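Local structure of 2-polyprenyl-6-methoxyphenol hydroxylase-like FAD-dependent oxidoreductase (Streptomyces sp. NRRL 11266, 6UI5) at residues M44-N47 with A48-E52; E125-A128 with D129-V133; G234-T237 with L238-G242; D485-R488 with T489-T493. The protein is an FAD-dependent oxidoreductase of the hydroxylase-like flavoprotein family, binding flavin-adenine dinucleotide through a Rossmann-type domain and carrying a C-terminal domain of thioredoxin type. All coordinates share one frame; numbering follows the deposited sequence.

Contact 1. Residues M44-N47 with A48-E52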
# COMPACT_ATOMS: atom_id res chain seq x y z
N MET A 44 -5.49 27.20 2.98
CA MET A 44 -5.74 27.88 1.73
C MET A 44 -6.67 27.11 0.80
O MET A 44 -6.93 27.58 -0.32
CB MET A 44 -4.43 28.16 1.01
CG MET A 44 -3.48 29.05 1.79
SD MET A 44 -2.21 29.73 0.70
CE MET A 44 -1.88 28.29 -0.33
N ALA A 45 -7.20 25.97 1.22
CA ALA A 45 -7.85 25.06 0.30
C ALA A 45 -9.06 24.42 0.96
O ALA A 45 -9.14 24.29 2.18
CB ALA A 45 -6.89 23.95 -0.19
N ILE A 46 -9.98 24.01 0.11
CA ILE A 46 -11.21 23.34 0.49
C ILE A 46 -11.41 22.25 -0.54
O ILE A 46 -11.40 22.55 -1.75
CB ILE A 46 -12.40 24.30 0.49
CG1 ILE A 46 -12.23 25.36 1.57
CG2 ILE A 46 -13.70 23.56 0.63
CD1 ILE A 46 -12.84 25.00 2.88
N ASN A 47 -11.53 21.00 -0.10
CA ASN A 47 -11.63 19.90 -1.07
C ASN A 47 -13.09 19.63 -1.46
O ASN A 47 -14.03 20.26 -0.95
CB ASN A 47 -10.97 18.64 -0.53
CG ASN A 47 -11.66 18.08 0.70
OD1 ASN A 47 -12.85 18.34 0.97
ND2 ASN A 47 -10.91 17.29 1.46
N ALA A 48 -13.29 18.65 -2.35
CA ALA A 48 -14.62 18.44 -2.94
C ALA A 48 -15.64 17.97 -1.90
O ALA A 48 -16.81 18.39 -1.94
CB ALA A 48 -14.54 17.44 -4.08
N GLY A 49 -15.23 17.13 -0.96
CA GLY A 49 -16.17 16.67 0.06
C GLY A 49 -16.62 17.79 0.99
O GLY A 49 -17.78 17.83 1.42
N THR A 50 -15.68 18.70 1.32
CA THR A 50 -16.02 19.84 2.16
C THR A 50 -16.93 20.80 1.41
O THR A 50 -17.86 21.36 1.99
CB THR A 50 -14.75 20.56 2.60
OG1 THR A 50 -13.94 19.66 3.36
CG2 THR A 50 -15.09 21.78 3.43
N LEU A 51 -16.67 20.99 0.12
CA LEU A 51 -17.57 21.81 -0.69
C LEU A 51 -19.00 21.26 -0.68
O LEU A 51 -19.94 22.03 -0.44
CB LEU A 51 -17.03 21.94 -2.10
CG LEU A 51 -15.92 23.00 -2.17
CD1 LEU A 51 -15.05 22.88 -3.44
CD2 LEU A 51 -16.54 24.38 -2.05
N GLU A 52 -19.20 19.94 -0.90
CA GLU A 52 -20.57 19.40 -0.92
C GLU A 52 -21.29 19.64 0.41
O GLU A 52 -22.44 20.07 0.44
CB GLU A 52 -20.63 17.89 -1.27
CG GLU A 52 -19.62 17.34 -2.30
CD GLU A 52 -19.73 15.79 -2.54
OE1 GLU A 52 -19.67 15.39 -3.73
OE2 GLU A 52 -19.88 14.97 -1.57

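Contact 2. Residues E125-A128 with D129-V133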
# COMPACT_ATOMS: atom_id res chain seq x y z
N GLU A 125 -19.05 18.97 34.91
CA GLU A 125 -19.31 17.69 35.56
C GLU A 125 -20.62 17.08 35.07
O GLU A 125 -21.63 17.78 34.90
CB GLU A 125 -19.31 17.80 37.09
CG GLU A 125 -20.02 16.64 37.78
CD GLU A 125 -19.43 16.26 39.13
OE1 GLU A 125 -18.52 16.96 39.61
OE2 GLU A 125 -19.88 15.25 39.71
N GLU A 126 -20.59 15.78 34.84
CA GLU A 126 -21.80 15.04 34.54
C GLU A 126 -22.58 14.81 35.82
O GLU A 126 -22.04 14.31 36.81
CB GLU A 126 -21.45 13.70 33.87
CG GLU A 126 -22.65 12.81 33.57
CD GLU A 126 -22.88 12.64 32.07
OE1 GLU A 126 -23.98 12.19 31.68
OE2 GLU A 126 -21.96 12.96 31.29
N ALA A 127 -23.87 15.17 35.81
CA ALA A 127 -24.75 14.90 36.94
C ALA A 127 -24.81 13.40 37.25
O ALA A 127 -24.71 12.55 36.35
CB ALA A 127 -26.15 15.45 36.67
N ALA A 128 -24.97 13.08 38.53
CA ALA A 128 -24.99 11.68 38.97
C ALA A 128 -26.09 10.90 38.27
O ALA A 128 -25.88 9.78 37.79
CB ALA A 128 -25.15 11.60 40.49
N ASP A 129 -27.30 11.47 38.22
CA ASP A 129 -28.38 10.84 37.48
C ASP A 129 -28.07 10.78 35.99
O ASP A 129 -28.44 9.81 35.32
CB ASP A 129 -29.69 11.59 37.72
CG ASP A 129 -29.50 13.10 37.73
OD1 ASP A 129 -28.39 13.54 38.08
OD2 ASP A 129 -30.45 13.83 37.40
N GLY A 130 -27.37 11.78 35.46
CA GLY A 130 -27.05 11.86 34.05
C GLY A 130 -27.97 12.76 33.25
O GLY A 130 -27.83 12.82 32.02
N SER A 131 -28.88 13.46 33.91
CA SER A 131 -29.90 14.26 33.24
C SER A 131 -29.33 15.50 32.55
O SER A 131 -30.07 16.17 31.81
CB SER A 131 -30.95 14.66 34.27
OG SER A 131 -30.34 15.08 35.50
N GLY A 132 -28.07 15.82 32.76
CA GLY A 132 -27.50 17.03 32.19
C GLY A 132 -26.04 17.13 32.57
O GLY A 132 -25.51 16.31 33.33
N VAL A 133 -25.38 18.13 31.99
CA VAL A 133 -24.02 18.49 32.35
C VAL A 133 -24.05 19.92 32.87
O VAL A 133 -24.73 20.78 32.31
CB VAL A 133 -23.04 18.38 31.17
CG1 VAL A 133 -21.62 18.77 31.62
CG2 VAL A 133 -23.09 16.98 30.56

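Contact 3. Residues G234-T237 with L238-G242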
# COMPACT_ATOMS: atom_id res chain seq x y z
N GLY A 234 3.92 27.91 19.06
CA GLY A 234 3.53 29.25 19.47
C GLY A 234 4.10 30.36 18.60
O GLY A 234 4.51 30.14 17.46
N PRO A 235 4.19 31.56 19.17
CA PRO A 235 4.16 32.77 18.32
C PRO A 235 5.37 32.97 17.40
O PRO A 235 5.18 33.53 16.31
CB PRO A 235 4.04 33.90 19.36
CG PRO A 235 3.41 33.23 20.56
CD PRO A 235 4.09 31.90 20.60
N ALA A 236 6.58 32.59 17.76
CA ALA A 236 7.67 32.58 16.78
C ALA A 236 8.02 33.97 16.28
O ALA A 236 7.26 34.93 16.45
CB ALA A 236 7.33 31.70 15.56
N THR A 237 9.19 34.11 15.66
CA THR A 237 9.64 35.40 15.16
C THR A 237 9.93 35.29 13.67
O THR A 237 10.15 34.20 13.14
CB THR A 237 10.88 35.90 15.90
OG1 THR A 237 12.03 35.24 15.36
CG2 THR A 237 10.77 35.55 17.38
N LEU A 238 9.95 36.44 13.00
CA LEU A 238 10.21 36.42 11.56
C LEU A 238 11.68 36.16 11.27
O LEU A 238 12.01 35.50 10.28
CB LEU A 238 9.73 37.72 10.90
CG LEU A 238 10.02 37.81 9.40
CD1 LEU A 238 8.89 38.54 8.68
CD2 LEU A 238 11.35 38.54 9.18
N GLU A 239 12.58 36.68 12.10
CA GLU A 239 13.98 36.28 11.96
C GLU A 239 14.09 34.76 12.00
O GLU A 239 14.85 34.17 11.23
CB GLU A 239 14.85 36.94 13.03
CG GLU A 239 15.05 38.45 12.83
CD GLU A 239 13.78 39.26 13.06
OE1 GLU A 239 13.02 38.90 13.98
OE2 GLU A 239 13.55 40.25 12.33
N GLN A 240 13.31 34.11 12.87
CA GLN A 240 13.31 32.65 12.92
C GLN A 240 12.86 32.05 11.59
O GLN A 240 13.36 30.99 11.18
CB GLN A 240 12.42 32.16 14.07
CG GLN A 240 13.12 32.16 15.43
CD GLN A 240 12.15 32.18 16.59
OE1 GLN A 240 10.94 32.23 16.41
NE2 GLN A 240 12.69 32.16 17.80
N LEU A 241 11.95 32.74 10.89
CA LEU A 241 11.51 32.31 9.56
C LEU A 241 12.58 32.58 8.51
O LEU A 241 12.85 31.72 7.66
CB LEU A 241 10.21 33.00 9.16
CG LEU A 241 9.88 32.93 7.67
CD1 LEU A 241 9.64 31.48 7.25
CD2 LEU A 241 8.64 33.72 7.37
N GLY A 242 13.18 33.78 8.54
CA GLY A 242 14.29 34.05 7.65
C GLY A 242 15.31 32.93 7.65
O GLY A 242 15.74 32.45 6.60

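Contact 4. Residues D485-R488 with T489-T493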
# COMPACT_ATOMS: atom_id res chain seq x y z
N ASP A 485 -40.82 -1.41 1.42
CA ASP A 485 -40.72 -1.90 2.80
C ASP A 485 -39.35 -1.57 3.40
O ASP A 485 -39.26 -1.22 4.58
CB ASP A 485 -41.00 -3.41 2.87
CG ASP A 485 -41.00 -3.94 4.31
OD1 ASP A 485 -41.25 -3.15 5.25
OD2 ASP A 485 -40.72 -5.13 4.51
N GLU A 486 -38.28 -1.70 2.61
CA GLU A 486 -36.95 -1.32 3.06
C GLU A 486 -36.89 0.16 3.40
O GLU A 486 -36.29 0.55 4.41
CB GLU A 486 -35.91 -1.62 1.98
CG GLU A 486 -35.57 -3.06 1.78
CD GLU A 486 -36.66 -3.82 1.02
OE1 GLU A 486 -36.63 -5.07 1.06
OE2 GLU A 486 -37.54 -3.15 0.42
N LEU A 487 -37.49 1.00 2.56
CA LEU A 487 -37.56 2.42 2.87
C LEU A 487 -38.22 2.67 4.22
O LEU A 487 -37.76 3.53 4.98
CB LEU A 487 -38.30 3.15 1.76
CG LEU A 487 -38.72 4.60 1.94
CD1 LEU A 487 -38.70 5.21 0.59
CD2 LEU A 487 -40.12 4.63 2.43
N ARG A 488 -39.30 1.94 4.53
CA ARG A 488 -39.93 2.09 5.85
C ARG A 488 -38.98 1.64 6.97
O ARG A 488 -39.07 2.12 8.11
CB ARG A 488 -41.25 1.31 5.93
CG ARG A 488 -42.48 1.99 5.29
CD ARG A 488 -43.82 1.25 5.58
NE ARG A 488 -43.95 -0.04 4.88
CZ ARG A 488 -44.52 -0.22 3.68
NH1 ARG A 488 -45.04 0.80 3.00
NH2 ARG A 488 -44.59 -1.44 3.14
N THR A 489 -38.09 0.70 6.67
CA THR A 489 -37.12 0.29 7.68
C THR A 489 -36.08 1.39 7.90
O THR A 489 -35.88 1.87 9.02
CB THR A 489 -36.47 -1.03 7.25
OG1 THR A 489 -37.45 -2.09 7.28
CG2 THR A 489 -35.28 -1.38 8.17
N ALA A 490 -35.47 1.85 6.80
CA ALA A 490 -34.56 2.98 6.82
C ALA A 490 -35.15 4.18 7.56
O ALA A 490 -34.46 4.84 8.34
CB ALA A 490 -34.21 3.35 5.38
N LEU A 491 -36.43 4.47 7.34
CA LEU A 491 -37.02 5.62 8.00
C LEU A 491 -37.14 5.41 9.50
O LEU A 491 -36.96 6.36 10.28
CB LEU A 491 -38.38 5.92 7.39
CG LEU A 491 -38.24 6.58 6.02
CD1 LEU A 491 -39.58 6.50 5.31
CD2 LEU A 491 -37.75 8.05 6.14
N ARG A 492 -37.46 4.17 9.93
CA ARG A 492 -37.55 3.92 11.37
C ARG A 492 -36.17 4.00 12.02
O ARG A 492 -36.05 4.49 13.16
CB ARG A 492 -38.19 2.57 11.64
CG ARG A 492 -39.65 2.53 11.26
CD ARG A 492 -40.23 1.11 11.27
NE ARG A 492 -41.60 1.11 10.76
CZ ARG A 492 -42.66 1.52 11.46
NH1 ARG A 492 -42.50 1.97 12.70
NH2 ARG A 492 -43.87 1.49 10.91
N THR A 493 -35.12 3.53 11.34
CA THR A 493 -33.86 3.41 12.04
C THR A 493 -33.15 4.76 12.13
O THR A 493 -32.48 5.02 13.13
CB THR A 493 -32.96 2.34 11.40
OG1 THR A 493 -32.18 2.89 10.33
CG2 THR A 493 -33.78 1.14 10.89

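Contact 1. Residues M44-N47 with A48-E52
Asn-47 caps the helix that starts at Ala-48, and its carboxamide oxygen meets both donors of Thr-50. The backbone N of Thr-50 reaches OD1 of Asn-47 at 2.9 Å, almost in line with the amide C=O. The hydroxyl OG1 of Thr-50 donates to the same OD1, also at 2.9 Å, but from 43° above the amide plane, so the two donors approach from different directions. Asn-47 can do this because CG sits between its own N and carbonyl carbon (chi1 65°), which swings OD1 over the first turn. Asparagine suits this place doubly: while OD1 caps, ND2 donates to Asn-293 O and Asn-381 OD1, so the buried amide is used at both ends. The main chain adds the first regular helical bond, Leu-51 N to Asn-47 O at 2.9 Å.

The apolar part centres on Ile-46, whose CG2 lies 3.6 Å from Thr-50 CG2 and 3.6 Å from Leu-51 CG, so one methyl branch fills the angle between two helix side chains. The side chain of Ile-46 is about 6 Å from the FAD. Ile-46 shares a backbone hydrogen bond with His-93 of strand 92-93, and on helix 48-55 Glu-52 forms salt bridges with Arg-89 and Arg-406.

Contact 2. Residues E125-A128 with D129-V133
Ala-127 N donates to Gly-132 O at 3.2 Å, a fairly straight bond (165° at the hydrogen) that closes the turn between two antiparallel strands. One residue further from the turn on each strand, Glu-126 and Val-133 face each other as a non-hydrogen-bonded pair, their CA atoms 4.7 Å apart. Here the backbones meet through carbon: Val-133 CA directs its hydrogen at Glu-125 O, 3.6 Å away. Val-133 also lays CG1 against Glu-125 O at 3.4 Å, a position reached because CG1 lies trans to the valine's N (chi1 -180°). Such a beta-branched residue suits a buried strand end, its branches filling space close to the main chain.

Within the turn, the small methyl of Ala-127 points inward and meets Asp-129 OD1 at 3.3 Å, a van der Waals contact. Gly-130 has a positive phi of 99°, a conformation easy for glycine, and it turns the chain back. Glu-126 bends at its second torsion, bringing OE1 to 3.9 Å from Gly-130 CA over the turn.

The turn links strands 120-126 and 133-138 of a three-stranded antiparallel sheet. Arg-278 packs on Glu-126 and Val-133, while Val-133 pairs through its backbone with Cys-148 of strand 143-148.

Contact 3. Residues G234-T237 with L238-G242
Thr-237 leads into Leu-238 in an extended conformation, ahead of a chain that winds at once into helix, so that its side chain and that of Gln-240 can exchange bonds with each other's backbone. This is a capping box. Thr-237 OG1 accepts from Gln-240 N at 3.0 Å, while Gln-240 OE1 accepts from Thr-237 N at 2.7 Å. The second bond is noticeably bent (143° at the hydrogen), and the donor stands 42° above the amide plane.

Threonine suits the N-cap because its hydroxyl, flanked by the residue's N and C (chi1 80°), reaches an amide of the first turn. Glutamine suits the partner place, its extended chain being long enough to carry a carbonyl oxygen back to the cap residue. The two side chains cross at about a right angle, with Gln-240 CG 3.3 Å from Thr-237 OG1 and Gln-240 OE1 3.5 Å from Thr-237 CG2. The main chain contributes Leu-241 N to Thr-237 O at 3.2 Å.

Gln-240 OE1 also accepts from His-263 NE2, joining the cap to strand 257-271. Leu-238 and Leu-241 turn the helix's apolar side onto that strand and strand 176-185, so helix 238-249 lies against the large antiparallel sheet.

Contact 4. Residues D485-R488 with T489-T493
Asp-485 O and Thr-489 N open a ladder of helical bonds in which the carbonyls of residues 485-488 receive the amides four places on. Glu-486 O takes Ala-490 N at 2.8 Å, a nearly straight bond of 170° at the hydrogen, and a weak second bond from Thr-489 N. The main acceptor of Thr-489 N is Asp-485 O, at 3.1 Å. Asp-485 O also receives, weakly, the hydroxyl of Thr-489 (OG1 at 3.4 Å), which stands beside its own N (chi1 -67°) and can thus bend back to the helix backbone. Threonine is at home here because a hydroxyl at such a partly exposed position can at least lean, if weakly, on a carbonyl one turn earlier.

Leu-487 O accepts Leu-491 N at 2.9 Å. Arg-488 O accepts Arg-492 N at 3.2 Å, the donor standing 40° above the carbonyl plane, with Arg-492 CG also 3.2 Å from that oxygen. Two of the polar side chains find partners outside: Arg-488 NH1 forms a salt bridge with Glu-444, and Glu-486 OE2 accepts from Gly-483 N just before the helix.

Leu-487 and Leu-491 point the same way, CD2 of the first 3.5 Å from CD1 of the second, one buried leucine per turn. Together with Ala-490 they form the inner side of helix 484-495, which rests on Leu-467 of strand 465-468 and Trp-476 of strand 474-477.

How the contacts relate
Along the chain the four contacts follow in series. Contacts 1, 2 and 3 belong to the FAD-binding part of the chain, and contact 4 to the C-terminal thioredoxin-like part. Contacts 1 and 3 both open a helix, 48-55 and 238-249; contact 4 lies in the last helix, 484-495, and contact 2 turns a hairpin. Contact 1 is the most central, its centre about 9 Å from that of the chain and closest to the FAD, whereas the others lie about 28 to 30 Å out. Contacts 3 and 4, centres about 57 Å apart, flank the chain's centre on opposite sides. None touches another; each is a local arrangement in a different part of the fold.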